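Local atomic coordinates of P35 antigen (Borrelia burgdorferi, PDB entry 4ALY), a protein that is an outer surface lipoprotein of the Lyme disease spirochaete, probably membrane-anchored, and appears critical for infection after a tick bite. Residues L75-K78 with I79-S83; D124-E127 with Y128-E131; M134-S138 with L139-E143; N202-T205 with L206-F210. One frame throughout, in Å; residues are numbered along the deposited sequence.

Interaction 1: residues L75-K78 with I79-S83; sequences LIQK and ILDRS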
loop_
_atom_site.group_PDB
_atom_site.type_symbol
_atom_site.label_atom_id
_atom_site.label_comp_id
_atom_site.label_asym_id
_atom_site.label_seq_id
_atom_site.Cartn_x
_atom_site.Cartn_y
_atom_site.Cartn_z
ATOM N N LEU A 75 5.334 -23.502 10.216
ATOM C CA LEU A 75 5.836 -22.322 9.530
ATOM C C LEU A 75 5.439 -22.313 8.075
ATOM O O LEU A 75 5.009 -21.282 7.601
ATOM C CB LEU A 75 7.348 -22.196 9.593
ATOM C CG LEU A 75 8.048 -21.289 10.601
ATOM C CD1 LEU A 75 9.543 -21.477 10.439
ATOM C CD2 LEU A 75 7.736 -19.824 10.418
ATOM N N ILE A 76 5.610 -23.433 7.368
ATOM C CA ILE A 76 5.222 -23.535 5.952
ATOM C C ILE A 76 3.748 -23.161 5.880
ATOM O O ILE A 76 3.379 -22.192 5.240
ATOM C CB ILE A 76 5.355 -24.971 5.356
ATOM C CG1 ILE A 76 6.605 -25.743 5.857
ATOM C CG2 ILE A 76 5.265 -24.956 3.841
ATOM C CD1 ILE A 76 7.920 -25.498 5.158
ATOM N N GLN A 77 2.918 -23.965 6.537
ATOM C CA GLN A 77 1.482 -23.748 6.639
ATOM C C GLN A 77 1.096 -22.287 6.915
ATOM O O GLN A 77 0.279 -21.776 6.210
ATOM C CB GLN A 77 0.855 -24.676 7.696
ATOM C CG GLN A 77 0.192 -25.925 7.138
ATOM C CD GLN A 77 -1.161 -25.646 6.489
ATOM O OE1 GLN A 77 -1.346 -25.906 5.302
ATOM N NE2 GLN A 77 -2.115 -25.109 7.265
ATOM N N LYS A 78 1.687 -21.635 7.918
ATOM C CA LYS A 78 1.327 -20.255 8.275
ATOM C C LYS A 78 1.740 -19.272 7.200
ATOM O O LYS A 78 0.989 -18.371 6.874
ATOM C CB LYS A 78 1.991 -19.825 9.561
ATOM C CG LYS A 78 1.196 -20.006 10.830
ATOM C CD LYS A 78 2.138 -19.672 11.981
ATOM C CE LYS A 78 1.574 -20.092 13.332
ATOM N NZ LYS A 78 0.407 -19.229 13.685
ATOM N N ILE A 79 2.934 -19.445 6.651
ATOM C CA ILE A 79 3.386 -18.708 5.475
ATOM C C ILE A 79 2.499 -18.893 4.227
ATOM O O ILE A 79 2.213 -17.927 3.492
ATOM C CB ILE A 79 4.815 -19.114 5.138
ATOM C CG1 ILE A 79 5.783 -18.521 6.175
ATOM C CG2 ILE A 79 5.186 -18.759 3.682
ATOM C CD1 ILE A 79 7.087 -19.303 6.229
ATOM N N LEU A 80 2.077 -20.136 3.979
ATOM C CA LEU A 80 1.208 -20.428 2.845
ATOM C C LEU A 80 -0.198 -19.885 3.046
ATOM O O LEU A 80 -0.808 -19.478 2.058
ATOM C CB LEU A 80 1.137 -21.925 2.540
ATOM C CG LEU A 80 2.350 -22.544 1.847
ATOM C CD1 LEU A 80 2.017 -23.954 1.363
ATOM C CD2 LEU A 80 2.864 -21.639 0.734
ATOM N N ASP A 81 -0.703 -19.903 4.289
ATOM C CA ASP A 81 -1.969 -19.274 4.580
ATOM C C ASP A 81 -1.879 -17.731 4.351
ATOM O O ASP A 81 -2.651 -17.207 3.551
ATOM C CB ASP A 81 -2.488 -19.595 5.997
ATOM C CG ASP A 81 -2.739 -21.093 6.228
ATOM O OD1 ASP A 81 -2.731 -21.905 5.242
ATOM O OD2 ASP A 81 -2.901 -21.459 7.424
ATOM N N ARG A 82 -0.940 -17.041 5.033
ATOM C CA ARG A 82 -0.662 -15.637 4.817
ATOM C C ARG A 82 -0.532 -15.236 3.318
ATOM O O ARG A 82 -1.221 -14.301 2.890
ATOM C CB ARG A 82 0.494 -15.134 5.695
ATOM C CG ARG A 82 0.044 -14.775 7.118
ATOM C CD ARG A 82 1.178 -14.424 8.107
ATOM N NE ARG A 82 1.346 -12.963 8.272
ATOM C CZ ARG A 82 1.208 -12.291 9.421
ATOM N NH1 ARG A 82 0.925 -12.953 10.536
ATOM N NH2 ARG A 82 1.373 -10.965 9.456
ATOM N N SER A 83 0.245 -15.979 2.525
ATOM C CA SER A 83 0.355 -15.766 1.041
ATOM C C SER A 83 -0.934 -16.051 0.245
ATOM O O SER A 83 -1.250 -15.376 -0.751
ATOM C CB SER A 83 1.461 -16.634 0.403
ATOM O OG SER A 83 2.728 -16.352 0.939
#
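Ile79 reaches back over the turn below it, its CG1 branch laid against Leu75. With CG1 turned away from the carbonyl carbon and beside the backbone N (chi1 -73°), CD1 extends to 3.2 Å from Leu75 O, flanking an oxygen that Ile79 N already engages in a backbone hydrogen bond of 2.9 Å. The branch ends meet more loosely, Ile79 CD1 lying 4.3 Å from Leu75 CD2. Next along the helix, Ile76 and Leu80 repeat the step, and Ile76 CG2 comes within 4.2 Å of Leu80 CD1. This is the i to i+4 spacing of the alpha helix, here in helix 70-95, whose apolar face is covered by helix 200-233 through Leu206, by Ile188 of helix 163-189 and by Leu195 of a loop. The polar flank behaves differently. Lys78 sends its chain outward, so what it gives to the contact is mainly backbone: Lys78 O accepts from Arg82 N at 3.0 Å, while the first carbons of the Arg82 chain rest beside the same oxygen. Gln77, bent at chi2, brings NE2 to 3.7 Å from Asp81 OD2, with amide and carboxylate planes 81° apart, near each other but too far apart for a hydrogen bond. One turn on, Ile79 O is gripped twice, by Ser83 N and by Ser83 OG at 3.0 Å, which arrive from opposite faces of the carbonyl plane.

Interaction 2: residues D124-E127 with Y128-E131; sequences DSHE and YTEE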
loop_
_atom_site.group_PDB
_atom_site.type_symbol
_atom_site.label_atom_id
_atom_site.label_comp_id
_atom_site.label_asym_id
_atom_site.label_seq_id
_atom_site.Cartn_x
_atom_site.Cartn_y
_atom_site.Cartn_z
ATOM N N ASP A 124 -5.793 8.370 -13.294
ATOM C CA ASP A 124 -7.169 8.021 -13.547
ATOM C C ASP A 124 -7.339 7.165 -14.796
ATOM O O ASP A 124 -8.431 6.651 -15.023
ATOM C CB ASP A 124 -8.096 9.261 -13.574
ATOM C CG ASP A 124 -8.016 10.078 -14.902
ATOM O OD1 ASP A 124 -6.946 10.193 -15.526
ATOM O OD2 ASP A 124 -9.046 10.650 -15.279
ATOM N N SER A 125 -6.297 6.972 -15.595
ATOM C CA SER A 125 -6.533 6.286 -16.872
ATOM C C SER A 125 -6.819 4.727 -16.746
ATOM O O SER A 125 -6.362 4.106 -15.797
ATOM C CB SER A 125 -5.348 6.541 -17.824
ATOM O OG SER A 125 -5.222 5.384 -18.699
ATOM N N HIS A 126 -7.485 4.107 -17.727
ATOM C CA HIS A 126 -7.672 2.628 -17.742
ATOM C C HIS A 126 -6.338 1.903 -17.551
ATOM O O HIS A 126 -6.270 0.757 -17.150
ATOM C CB HIS A 126 -8.367 2.191 -19.025
ATOM C CG HIS A 126 -8.724 0.707 -19.070
ATOM N ND1 HIS A 126 -7.878 -0.251 -19.577
ATOM C CD2 HIS A 126 -9.888 0.023 -18.662
ATOM C CE1 HIS A 126 -8.469 -1.463 -19.487
ATOM N NE2 HIS A 126 -9.694 -1.297 -18.921
ATOM N N GLU A 127 -5.234 2.591 -17.778
ATOM C CA GLU A 127 -3.960 1.919 -17.736
ATOM C C GLU A 127 -3.529 1.659 -16.299
ATOM O O GLU A 127 -2.660 0.865 -16.067
ATOM C CB GLU A 127 -2.919 2.762 -18.508
ATOM C CG GLU A 127 -1.493 2.267 -18.369
ATOM C CD GLU A 127 -0.406 3.126 -19.027
ATOM O OE1 GLU A 127 -0.694 3.952 -19.932
ATOM O OE2 GLU A 127 0.794 2.960 -18.649
ATOM N N TYR A 128 -4.135 2.353 -15.349
ATOM C CA TYR A 128 -3.783 2.263 -13.938
ATOM C C TYR A 128 -4.900 1.651 -13.106
ATOM O O TYR A 128 -4.918 1.788 -11.890
ATOM C CB TYR A 128 -3.390 3.643 -13.428
ATOM C CG TYR A 128 -2.146 4.086 -14.120
ATOM C CD1 TYR A 128 -0.932 3.536 -13.780
ATOM C CD2 TYR A 128 -2.189 5.016 -15.162
ATOM C CE1 TYR A 128 0.233 3.878 -14.448
ATOM C CE2 TYR A 128 -1.034 5.382 -15.822
ATOM C CZ TYR A 128 0.176 4.799 -15.470
ATOM O OH TYR A 128 1.365 5.151 -16.100
ATOM N N THR A 129 -5.843 0.982 -13.774
ATOM C CA THR A 129 -6.865 0.190 -13.079
ATOM C C THR A 129 -6.284 -0.663 -11.936
ATOM O O THR A 129 -6.684 -0.492 -10.751
ATOM C CB THR A 129 -7.622 -0.725 -14.075
ATOM O OG1 THR A 129 -8.100 0.067 -15.164
ATOM C CG2 THR A 129 -8.786 -1.421 -13.387
ATOM N N GLU A 130 -5.339 -1.547 -12.287
ATOM C CA GLU A 130 -4.651 -2.380 -11.281
ATOM C C GLU A 130 -4.059 -1.626 -10.076
ATOM O O GLU A 130 -4.307 -1.987 -8.906
ATOM C CB GLU A 130 -3.573 -3.215 -11.897
ATOM C CG GLU A 130 -3.808 -4.702 -11.765
ATOM C CD GLU A 130 -2.582 -5.406 -11.175
ATOM O OE1 GLU A 130 -1.569 -4.713 -10.930
ATOM O OE2 GLU A 130 -2.620 -6.640 -10.922
ATOM N N GLU A 131 -3.290 -0.588 -10.358
ATOM C CA GLU A 131 -2.633 0.199 -9.342
ATOM C C GLU A 131 -3.647 0.968 -8.464
ATOM O O GLU A 131 -3.567 1.034 -7.233
ATOM C CB GLU A 131 -1.714 1.180 -10.037
ATOM C CG GLU A 131 -0.483 0.531 -10.580
ATOM C CD GLU A 131 -0.622 0.129 -12.030
ATOM O OE1 GLU A 131 -1.745 0.076 -12.620
ATOM O OE2 GLU A 131 0.448 -0.155 -12.591
HETATM O O HOH W 1 -3.859 -1.537 -14.652
#
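Glu127 carries CG anti to its own backbone N (chi1 172°) on an extended chain, and Tyr128 swings its ring beside the backbone N (chi1 -65°); the two side chains therefore run alongside one another in the same direction. CG of Glu127 sits over one ring face, 4.2 Å from the Tyr128 centroid, in a CH-pi contact. Farther out the carboxylate stacks on the ring, the planes only 17° apart. The backbone beneath is the entry to a helix, with Tyr128 at the N-cap position. Tyr128 N donates to Ser125 O at 2.9 Å, and Thr129 OG1 donates to His126 O at 2.8 Å, a carbonyl that also takes a weak bond from Thr129 N. The same hydroxyl lies 3.9 Å above the His126 ring plane, near its rim. A water bridges Glu127 O and Glu130 N at the start of the helix. Before it, Ser125 OG and Glu127 N fit an ST turn, although the position of that nitrogen is less sure. The segment leads from a loop into helix 129-137: Asp124 is tied by a salt bridge to Arg106 of helix 106-110, while Ser119, Val121 and Phe123 of the preceding loop pack against Tyr128, Glu127 and Glu131 respectively.

Interaction 3: residues M134-S138 with L139-E143; sequences MLYTS and LNFNE. With SO4 (sulfate ion), chain D.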
loop_
_atom_site.group_PDB
_atom_site.type_symbol
_atom_site.label_atom_id
_atom_site.label_comp_id
_atom_site.label_asym_id
_atom_site.label_seq_id
_atom_site.Cartn_x
_atom_site.Cartn_y
_atom_site.Cartn_z
ATOM N N MET A 134 -4.941 -1.747 -6.048
ATOM C CA MET A 134 -3.932 -2.035 -4.977
ATOM C C MET A 134 -3.983 -0.890 -3.972
ATOM O O MET A 134 -3.953 -1.091 -2.790
ATOM C CB MET A 134 -2.542 -2.190 -5.571
ATOM C CG MET A 134 -2.016 -3.617 -5.633
ATOM S SD MET A 134 -0.803 -3.770 -6.945
ATOM C CE MET A 134 -0.786 -5.540 -7.288
ATOM N N LEU A 135 -4.130 0.336 -4.436
ATOM C CA LEU A 135 -4.250 1.403 -3.493
ATOM C C LEU A 135 -5.510 1.204 -2.574
ATOM O O LEU A 135 -5.446 1.460 -1.363
ATOM C CB LEU A 135 -4.357 2.709 -4.249
ATOM C CG LEU A 135 -4.586 3.949 -3.403
ATOM C CD1 LEU A 135 -3.435 4.168 -2.386
ATOM C CD2 LEU A 135 -4.727 5.128 -4.402
ATOM N N TYR A 136 -6.644 0.767 -3.154
ATOM C CA TYR A 136 -7.891 0.649 -2.383
ATOM C C TYR A 136 -7.748 -0.499 -1.374
ATOM O O TYR A 136 -8.149 -0.375 -0.219
ATOM C CB TYR A 136 -9.094 0.377 -3.310
ATOM C CG TYR A 136 -9.373 1.387 -4.410
ATOM C CD1 TYR A 136 -9.124 2.755 -4.236
ATOM C CD2 TYR A 136 -9.890 0.975 -5.635
ATOM C CE1 TYR A 136 -9.418 3.682 -5.228
ATOM C CE2 TYR A 136 -10.138 1.877 -6.656
ATOM C CZ TYR A 136 -9.926 3.254 -6.427
ATOM O OH TYR A 136 -10.205 4.186 -7.431
ATOM N N THR A 137 -7.177 -1.611 -1.825
ATOM C CA THR A 137 -6.849 -2.722 -0.985
ATOM C C THR A 137 -5.920 -2.308 0.167
ATOM O O THR A 137 -6.047 -2.871 1.272
ATOM C CB THR A 137 -6.206 -3.824 -1.834
ATOM O OG1 THR A 137 -7.147 -4.208 -2.836
ATOM C CG2 THR A 137 -5.874 -5.041 -1.045
ATOM N N SER A 138 -5.082 -1.280 -0.042
ATOM C CA SER A 138 -4.096 -0.907 0.973
ATOM C C SER A 138 -4.799 -0.280 2.134
ATOM O O SER A 138 -4.236 -0.092 3.225
ATOM C CB SER A 138 -3.006 0.013 0.387
ATOM O OG SER A 138 -3.397 1.377 0.350
ATOM N N LEU A 139 -6.036 0.102 1.883
ATOM C CA LEU A 139 -6.874 0.689 2.930
ATOM C C LEU A 139 -7.990 -0.363 3.214
ATOM O O LEU A 139 -9.146 0.004 3.529
ATOM C CB LEU A 139 -7.446 2.060 2.425
ATOM C CG LEU A 139 -6.493 3.268 2.382
ATOM C CD1 LEU A 139 -6.832 4.468 1.434
ATOM C CD2 LEU A 139 -6.255 3.718 3.815
ATOM N N ASN A 140 -7.659 -1.649 2.996
ATOM C CA ASN A 140 -8.632 -2.740 3.258
ATOM C C ASN A 140 -9.949 -2.669 2.475
ATOM O O ASN A 140 -10.941 -3.241 2.860
ATOM C CB ASN A 140 -8.924 -2.852 4.782
ATOM C CG ASN A 140 -7.716 -3.354 5.580
ATOM O OD1 ASN A 140 -6.779 -3.907 5.040
ATOM N ND2 ASN A 140 -7.745 -3.148 6.849
ATOM N N PHE A 141 -9.954 -1.915 1.394
ATOM C CA PHE A 141 -11.139 -1.749 0.532
ATOM C C PHE A 141 -12.333 -1.287 1.355
ATOM O O PHE A 141 -13.481 -1.636 1.134
ATOM C CB PHE A 141 -11.473 -2.987 -0.351
ATOM C CG PHE A 141 -11.800 -2.606 -1.771
ATOM C CD1 PHE A 141 -13.046 -2.108 -2.089
ATOM C CD2 PHE A 141 -10.801 -2.668 -2.794
ATOM C CE1 PHE A 141 -13.328 -1.714 -3.383
ATOM C CE2 PHE A 141 -11.084 -2.255 -4.068
ATOM C CZ PHE A 141 -12.350 -1.804 -4.375
ATOM N N ASN A 142 -12.044 -0.426 2.303
ATOM C CA ASN A 142 -13.092 0.156 3.042
ATOM C C ASN A 142 -13.505 1.363 2.311
ATOM O O ASN A 142 -12.918 2.447 2.509
ATOM C CB ASN A 142 -12.573 0.595 4.370
ATOM C CG ASN A 142 -13.639 1.224 5.187
ATOM O OD1 ASN A 142 -14.466 2.019 4.696
ATOM N ND2 ASN A 142 -13.641 0.886 6.426
ATOM N N GLU A 143 -14.545 1.214 1.501
ATOM C CA GLU A 143 -14.905 2.285 0.581
ATOM C C GLU A 143 -15.225 3.592 1.303
ATOM O O GLU A 143 -15.133 4.659 0.701
ATOM C CB GLU A 143 -16.028 1.822 -0.325
ATOM C CG GLU A 143 -15.663 0.535 -1.081
ATOM C CD GLU A 143 -16.807 -0.026 -1.901
ATOM O OE1 GLU A 143 -17.875 0.609 -2.008
ATOM O OE2 GLU A 143 -16.663 -1.133 -2.437
HETATM S S SO4 D . -11.482 -2.435 8.048
HETATM O O1 SO4 D . -12.425 -2.409 6.903
HETATM O O2 SO4 D . -10.735 -1.142 8.168
HETATM O O3 SO4 D . -10.544 -3.567 7.864
HETATM O O4 SO4 D . -12.260 -2.696 9.280
#
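Tyr136 and Phe141 meet where a Schellman motif closes helix 129-137, with Asn140 as the C-prime residue at positive phi (59°). Phe141 N bonds back to Tyr136 O at 2.9 Å and Asn140 N to Thr137 O at 2.7 Å, the latter also closing a type I turn from Thr137 to Asn140. Tyr136 O takes a second donor, Leu139 N, and the two N-H groups come to it from opposite faces of the carbonyl plane, so one carbonyl oxygen serves two backbone N-H groups of the reversal. The side chains pack tightly here as well. The edge of Tyr136 is turned toward the face of Phe141 in an offset edge-to-face pair, centroids 5.6 Å apart and planes at 84°, and Tyr136 CB presses to 3.4 Å from Phe141 CE2. Phe103 adds a further ring edge-to-face with Tyr136, whose hydroxyl bonds to Glu98. Leu139 is buried and packs on Trp220 of helix 200-233 and on Ile146 of helix 143-157. On the solvent side matters are looser. Asn140 is exposed, and its ND2 makes a weak hydrogen bond to O3 of a sulfate ion, probably from the crystallisation liquor; Asn142 also lies near this ion, while its OD1 caps the next helix at Lys145 N. Back in the interior, Ser138 OG occupies the crowded position between backbone N and carbonyl carbon (chi1 83°), from which it donates to Leu135 O at 2.7 Å and is also hydrogen-bonded to Trp220 NE1.

Interaction 4: residues N202-T205 with L206-F210; sequences NLET and LYNDF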
loop_
_atom_site.group_PDB
_atom_site.type_symbol
_atom_site.label_atom_id
_atom_site.label_comp_id
_atom_site.label_asym_id
_atom_site.label_seq_id
_atom_site.Cartn_x
_atom_site.Cartn_y
_atom_site.Cartn_z
ATOM N N ASN A 202 15.753 -19.123 6.908
ATOM C CA ASN A 202 14.990 -18.605 5.762
ATOM C C ASN A 202 13.448 -18.612 5.920
ATOM O O ASN A 202 12.793 -17.558 5.783
ATOM C CB ASN A 202 15.376 -19.406 4.516
ATOM C CG ASN A 202 16.840 -19.207 4.135
ATOM O OD1 ASN A 202 17.547 -18.439 4.780
ATOM N ND2 ASN A 202 17.283 -19.867 3.055
ATOM N N LEU A 203 12.866 -19.788 6.200
ATOM C CA LEU A 203 11.446 -19.879 6.604
ATOM C C LEU A 203 11.036 -18.902 7.705
ATOM O O LEU A 203 9.916 -18.406 7.693
ATOM C CB LEU A 203 11.042 -21.296 6.975
ATOM C CG LEU A 203 11.208 -22.371 5.902
ATOM C CD1 LEU A 203 10.863 -23.738 6.466
ATOM C CD2 LEU A 203 10.355 -22.111 4.670
ATOM N N GLU A 204 11.938 -18.574 8.621
ATOM C CA GLU A 204 11.605 -17.598 9.686
ATOM C C GLU A 204 11.561 -16.170 9.173
ATOM O O GLU A 204 10.706 -15.385 9.581
ATOM C CB GLU A 204 12.621 -17.650 10.875
ATOM C CG GLU A 204 12.382 -18.782 11.852
ATOM C CD GLU A 204 11.042 -18.678 12.549
ATOM O OE1 GLU A 204 10.384 -17.617 12.450
ATOM O OE2 GLU A 204 10.637 -19.661 13.197
ATOM N N THR A 205 12.544 -15.837 8.339
ATOM C CA THR A 205 12.696 -14.502 7.856
ATOM C C THR A 205 11.506 -14.186 6.948
ATOM O O THR A 205 10.824 -13.147 7.103
ATOM C CB THR A 205 14.033 -14.332 7.120
ATOM O OG1 THR A 205 15.058 -14.201 8.099
ATOM C CG2 THR A 205 14.032 -13.039 6.248
ATOM N N LEU A 206 11.191 -15.115 6.059
ATOM C CA LEU A 206 10.101 -14.824 5.148
ATOM C C LEU A 206 8.783 -14.714 5.913
ATOM O O LEU A 206 7.961 -13.815 5.672
ATOM C CB LEU A 206 10.155 -15.694 3.860
ATOM C CG LEU A 206 9.369 -16.940 3.539
ATOM C CD1 LEU A 206 10.225 -17.982 2.822
ATOM C CD2 LEU A 206 8.803 -17.483 4.822
ATOM N N TYR A 207 8.674 -15.502 6.966
ATOM C CA TYR A 207 7.550 -15.355 7.864
ATOM C C TYR A 207 7.602 -14.046 8.678
ATOM O O TYR A 207 6.570 -13.371 8.867
ATOM C CB TYR A 207 7.430 -16.563 8.758
ATOM C CG TYR A 207 6.371 -16.344 9.786
ATOM C CD1 TYR A 207 4.993 -16.545 9.495
ATOM C CD2 TYR A 207 6.718 -15.857 11.025
ATOM C CE1 TYR A 207 4.024 -16.304 10.471
ATOM C CE2 TYR A 207 5.774 -15.612 11.973
ATOM C CZ TYR A 207 4.453 -15.831 11.706
ATOM O OH TYR A 207 3.614 -15.539 12.735
ATOM N N ASN A 208 8.791 -13.681 9.160
ATOM C CA ASN A 208 8.981 -12.375 9.779
ATOM C C ASN A 208 8.790 -11.217 8.776
ATOM O O ASN A 208 8.260 -10.173 9.134
ATOM C CB ASN A 208 10.333 -12.306 10.494
ATOM C CG ASN A 208 10.354 -13.154 11.777
ATOM O OD1 ASN A 208 9.374 -13.183 12.535
ATOM N ND2 ASN A 208 11.454 -13.853 12.015
ATOM N N ASP A 209 9.212 -11.404 7.527
ATOM C CA ASP A 209 8.958 -10.407 6.515
ATOM C C ASP A 209 7.449 -10.035 6.458
ATOM O O ASP A 209 7.097 -8.854 6.500
ATOM C CB ASP A 209 9.534 -10.877 5.191
ATOM C CG ASP A 209 11.088 -10.736 5.147
ATOM O OD1 ASP A 209 11.670 -10.279 6.165
ATOM O OD2 ASP A 209 11.728 -11.033 4.091
ATOM N N PHE A 210 6.563 -11.031 6.466
ATOM C CA PHE A 210 5.113 -10.777 6.521
ATOM C C PHE A 210 4.708 -9.905 7.669
ATOM O O PHE A 210 3.855 -9.040 7.517
ATOM C CB PHE A 210 4.259 -12.062 6.509
ATOM C CG PHE A 210 4.046 -12.589 5.136
ATOM C CD1 PHE A 210 3.627 -11.701 4.102
ATOM C CD2 PHE A 210 4.327 -13.916 4.821
ATOM C CE1 PHE A 210 3.454 -12.143 2.784
ATOM C CE2 PHE A 210 4.177 -14.365 3.509
ATOM C CZ PHE A 210 3.737 -13.492 2.489
#
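This is a local, within-helix contact near the start of helix 200-233, in which Leu206, Tyr207, Asn208 and Asp209 each settle against a residue one turn earlier, on a helix covered by several neighbours. The backbone sets the frame: Leu206 N donates to Asn202 O at 2.9 Å, and Tyr207 N to Leu203 O at 3.2 Å. Leu206 has the more unusual side chain. Both its torsions, as modelled, lie away from the staggered positions (chi1 100°, chi2 -140°), and its CD2 is crowded against Ile79, so the exact placement of this group is doubtful. The leucine packs on Ile79 of helix 70-95 and on Ile188 of helix 163-189, and is thus shared between its own helix and two others. On the other flank, Thr205 meets Asp209: the methyl CG2, anti to the threonine nitrogen, approaches Asp209 OD1 at 3.6 Å, and Ile274 of helix 254-275 packs on the threonine while Leu267 and Thr270 pack on the aspartate. Tyr207 CB lies 3.3 Å from Leu203 O, and Glu204 O lies at the edge of the tyrosine ring. Asn208 N donates to that same Glu204 O. Glu204 itself makes a long, weak ion pair with Lys200 and rests against Leu75. Such i to i+4 packing, with apolar residues against helices 70-95 and 163-189 and polar ones also meeting helix 254-275, is typical of a long helix within an all-helical bundle.

How the interactions relate
Along the chain the four contacts follow in series. Interactions 1 and 4 touch, with centres 10 Å apart, because helix 70-95 packs on helix 200-233: Ile79 meets Leu206, and Ser83 meets Phe210. Interactions 2 and 3 share helix 129-137, marking its entry and its exit, with centres 15 Å apart and segments close in sequence. The pairs are well separated: interactions 2 and 4 lie on opposite sides of the chain's centre, 32 Å apart between centres. The centre of interaction 3 lies about 8 Å from the centre of the chain, the nearest of the four. Together they illustrate how an all-helical surface lipoprotein combines helices packed side by side with a short helix that has an N-cap position at its entry and a Schellman motif at its exit.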